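Local atomic coordinates of nucleoside phosphorylase, putative (Trypanosoma brucei, PDB entry 3BJE), a protein that catalyses the phosphorolysis of uridine to uracil and ribose 1-phosphate, working as a homodimer. Residues I143-C149 with G310-V316. Residues are numbered along the deposited sequence; the frame is centred on the assembly and turned at random.
With R1P (1-O-phosphono-alpha-D-ribofuranose), chain C; URA (uracil), chain D.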
loop_
_atom_site.group_PDB
_atom_site.type_symbol
_atom_site.label_atom_id
_atom_site.label_comp_id
_atom_site.label_asym_id
_atom_site.label_seq_id
_atom_site.Cartn_x
_atom_site.Cartn_y
_atom_site.Cartn_z
ATOM N N ILE A 143 -16.089 -10.800 -6.280
ATOM C CA ILE A 143 -14.670 -10.592 -6.020
ATOM C C ILE A 143 -14.304 -11.193 -4.666
ATOM O O ILE A 143 -14.878 -10.813 -3.646
ATOM C CB ILE A 143 -14.332 -9.088 -6.022
ATOM C CG1 ILE A 143 -14.802 -8.462 -7.342
ATOM C CG2 ILE A 143 -12.819 -8.840 -5.773
ATOM C CD1 ILE A 143 -14.609 -6.950 -7.440
ATOM N N ILE A 144 -13.378 -12.147 -4.651
ATOM C CA ILE A 144 -12.941 -12.763 -3.409
ATOM C C ILE A 144 -11.436 -12.679 -3.248
ATOM O O ILE A 144 -10.688 -13.119 -4.096
ATOM C CB ILE A 144 -13.384 -14.242 -3.305
ATOM C CG1 ILE A 144 -14.899 -14.354 -3.536
ATOM C CG2 ILE A 144 -12.995 -14.851 -1.906
ATOM C CD1 ILE A 144 -15.412 -15.783 -3.563
ATOM N N ARG A 145 -11.016 -12.122 -2.123
ATOM C CA ARG A 145 -9.613 -12.130 -1.740
ATOM C C ARG A 145 -9.266 -13.462 -1.109
ATOM O O ARG A 145 -9.977 -13.926 -0.233
ATOM C CB ARG A 145 -9.336 -11.001 -0.754
ATOM C CG ARG A 145 -8.026 -11.148 -0.004
ATOM C CD ARG A 145 -7.629 -9.861 0.682
ATOM N NE ARG A 145 -6.665 -10.097 1.768
ATOM C CZ ARG A 145 -5.418 -10.543 1.596
ATOM N NH1 ARG A 145 -4.659 -10.739 2.660
ATOM N NH2 ARG A 145 -4.917 -10.795 0.376
ATOM N N LEU A 146 -8.192 -14.074 -1.584
ATOM C CA LEU A 146 -7.601 -15.251 -0.938
ATOM C C LEU A 146 -6.198 -14.843 -0.508
ATOM O O LEU A 146 -5.312 -14.642 -1.340
ATOM C CB LEU A 146 -7.559 -16.476 -1.860
ATOM C CG LEU A 146 -6.796 -17.696 -1.308
ATOM C CD1 LEU A 146 -7.268 -18.132 0.099
ATOM C CD2 LEU A 146 -6.874 -18.869 -2.271
ATOM N N GLY A 147 -6.022 -14.670 0.804
ATOM C CA GLY A 147 -4.812 -14.086 1.317
ATOM C C GLY A 147 -4.177 -14.841 2.453
ATOM O O GLY A 147 -4.491 -16.009 2.702
ATOM N N THR A 148 -3.228 -14.179 3.106
ATOM C CA THR A 148 -2.639 -14.678 4.341
ATOM C C THR A 148 -2.920 -13.644 5.407
ATOM O O THR A 148 -3.218 -12.503 5.102
ATOM C CB THR A 148 -1.119 -14.921 4.222
ATOM O OG1 THR A 148 -0.438 -13.695 3.906
ATOM C CG2 THR A 148 -0.828 -16.015 3.169
ATOM N N CYS A 149 -2.846 -14.044 6.664
ATOM C CA CYS A 149 -3.171 -13.096 7.731
ATOM C C CYS A 149 -2.607 -13.509 9.069
ATOM O O CYS A 149 -2.059 -14.617 9.228
ATOM C CB CYS A 149 -4.694 -12.978 7.850
ATOM S SG CYS A 149 -5.468 -14.529 8.450
ATOM N N GLY A 310 -15.827 -10.360 -0.845
ATOM C CA GLY A 310 -15.448 -10.877 0.459
ATOM C C GLY A 310 -14.003 -11.330 0.480
ATOM O O GLY A 310 -13.226 -11.032 -0.414
ATOM N N ALA A 311 -13.637 -12.078 1.508
ATOM C CA ALA A 311 -12.236 -12.423 1.712
ATOM C C ALA A 311 -12.122 -13.648 2.599
ATOM O O ALA A 311 -12.976 -13.896 3.463
ATOM C CB ALA A 311 -11.491 -11.235 2.365
ATOM N N ALA A 312 -11.065 -14.414 2.373
ATOM C CA ALA A 312 -10.732 -15.542 3.222
ATOM C C ALA A 312 -9.223 -15.610 3.221
ATOM O O ALA A 312 -8.615 -15.535 2.165
ATOM C CB ALA A 312 -11.329 -16.847 2.687
ATOM N N CYS A 313 -8.614 -15.750 4.395
ATOM C CA CYS A 313 -7.163 -15.694 4.491
ATOM C C CYS A 313 -6.625 -16.805 5.361
ATOM O O CYS A 313 -7.173 -17.064 6.415
ATOM C CB CYS A 313 -6.725 -14.360 5.086
ATOM S SG CYS A 313 -7.225 -12.894 4.150
ATOM N N VAL A 314 -5.533 -17.425 4.922
ATOM C CA VAL A 314 -4.871 -18.460 5.680
ATOM C C VAL A 314 -4.098 -17.827 6.847
ATOM O O VAL A 314 -3.328 -16.889 6.650
ATOM C CB VAL A 314 -3.909 -19.289 4.763
ATOM C CG1 VAL A 314 -3.158 -20.367 5.545
ATOM C CG2 VAL A 314 -4.679 -19.929 3.602
ATOM N N VAL A 315 -4.282 -18.377 8.049
ATOM C CA VAL A 315 -3.629 -17.830 9.245
ATOM C C VAL A 315 -2.179 -18.297 9.273
ATOM O O VAL A 315 -1.905 -19.461 9.551
ATOM C CB VAL A 315 -4.378 -18.230 10.537
ATOM C CG1 VAL A 315 -3.657 -17.725 11.815
ATOM C CG2 VAL A 315 -5.801 -17.709 10.499
ATOM N N VAL A 316 -1.253 -17.395 8.955
ATOM C CA VAL A 316 0.178 -17.713 8.932
ATOM C C VAL A 316 0.948 -17.147 10.127
ATOM O O VAL A 316 2.127 -17.449 10.307
ATOM C CB VAL A 316 0.844 -17.231 7.636
ATOM C CG1 VAL A 316 0.179 -17.871 6.413
ATOM C CG2 VAL A 316 0.791 -15.699 7.537
HETATM C C5 R1P C . 1.806 -8.910 4.211
HETATM O O5 R1P C . 2.805 -9.921 4.405
HETATM C C4 R1P C . 0.839 -9.317 3.115
HETATM O O4 R1P C . 0.326 -10.644 3.330
HETATM C C1 R1P C . -1.102 -10.623 3.441
HETATM C C2 R1P C . -1.405 -9.178 3.874
HETATM O O2 R1P C . -2.773 -8.729 3.732
HETATM C C3 R1P C . -0.372 -8.402 3.054
HETATM O O3 R1P C . -0.761 -8.249 1.679
HETATM O O1 R1P C . -1.792 -11.062 2.224
HETATM P P R1P C . -1.167 -11.705 0.879
HETATM O O1P R1P C . -0.336 -10.513 0.383
HETATM O O2P R1P C . -2.382 -12.006 0.020
HETATM O O3P R1P C . -0.312 -12.881 1.225
HETATM N N1 URA D . -0.314 -10.783 6.971
HETATM C C2 URA D . -0.540 -9.705 7.754
HETATM O O2 URA D . -0.924 -8.596 7.265
HETATM N N3 URA D . -0.342 -9.789 9.061
HETATM C C4 URA D . 0.088 -10.930 9.632
HETATM O O4 URA D . 0.250 -10.949 10.864
HETATM C C5 URA D . 0.340 -12.039 8.848
HETATM C C6 URA D . 0.126 -11.935 7.486
#
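Arg-145 and Ala-311 lie side by side on one face of neighbouring parallel strands, 143-149 and 310-316, which seven backbone hydrogen bonds join. The arginine CB rests 3.8 Å from Ala-311 CB, a methyl small enough to lie beside the long chain. CG, anti to the backbone N (chi1 164°), still touches that methyl, 4.2 Å from Ala-311 CB. The chain runs on extended to NE, which passes 3.7 Å from Cys-313 SG and forms a salt bridge with Glu-292. At the tip, the cationic, multi-donor guanidinium suits a phosphate ester: NH1 donates to O1 of ribose 1-phosphate at 2.9 Å, in the guanidinium plane, and NH2 gives a nearly straight bond (170°) to O2P. Glu-294 also pairs with NH1, so carboxylates help fix the group's rotation. Gly-147, having no side chain, lets its CA sit over one guanidinium face, 3.1 Å above the plane but offset toward the rim. The short hydroxyl arm of Thr-148 donates from OG1 to O3P at 2.8 Å, while Val-316 CG2 lies 3.8 Å from uracil C6. These core strands of the nucleoside phosphorylase fold thus line both pockets. Helix 329-348 packs on Ile-144, Leu-146 and Val-314; helix 295-305 touches Arg-145 and Ala-311, and strand 284-292 meets both cysteines.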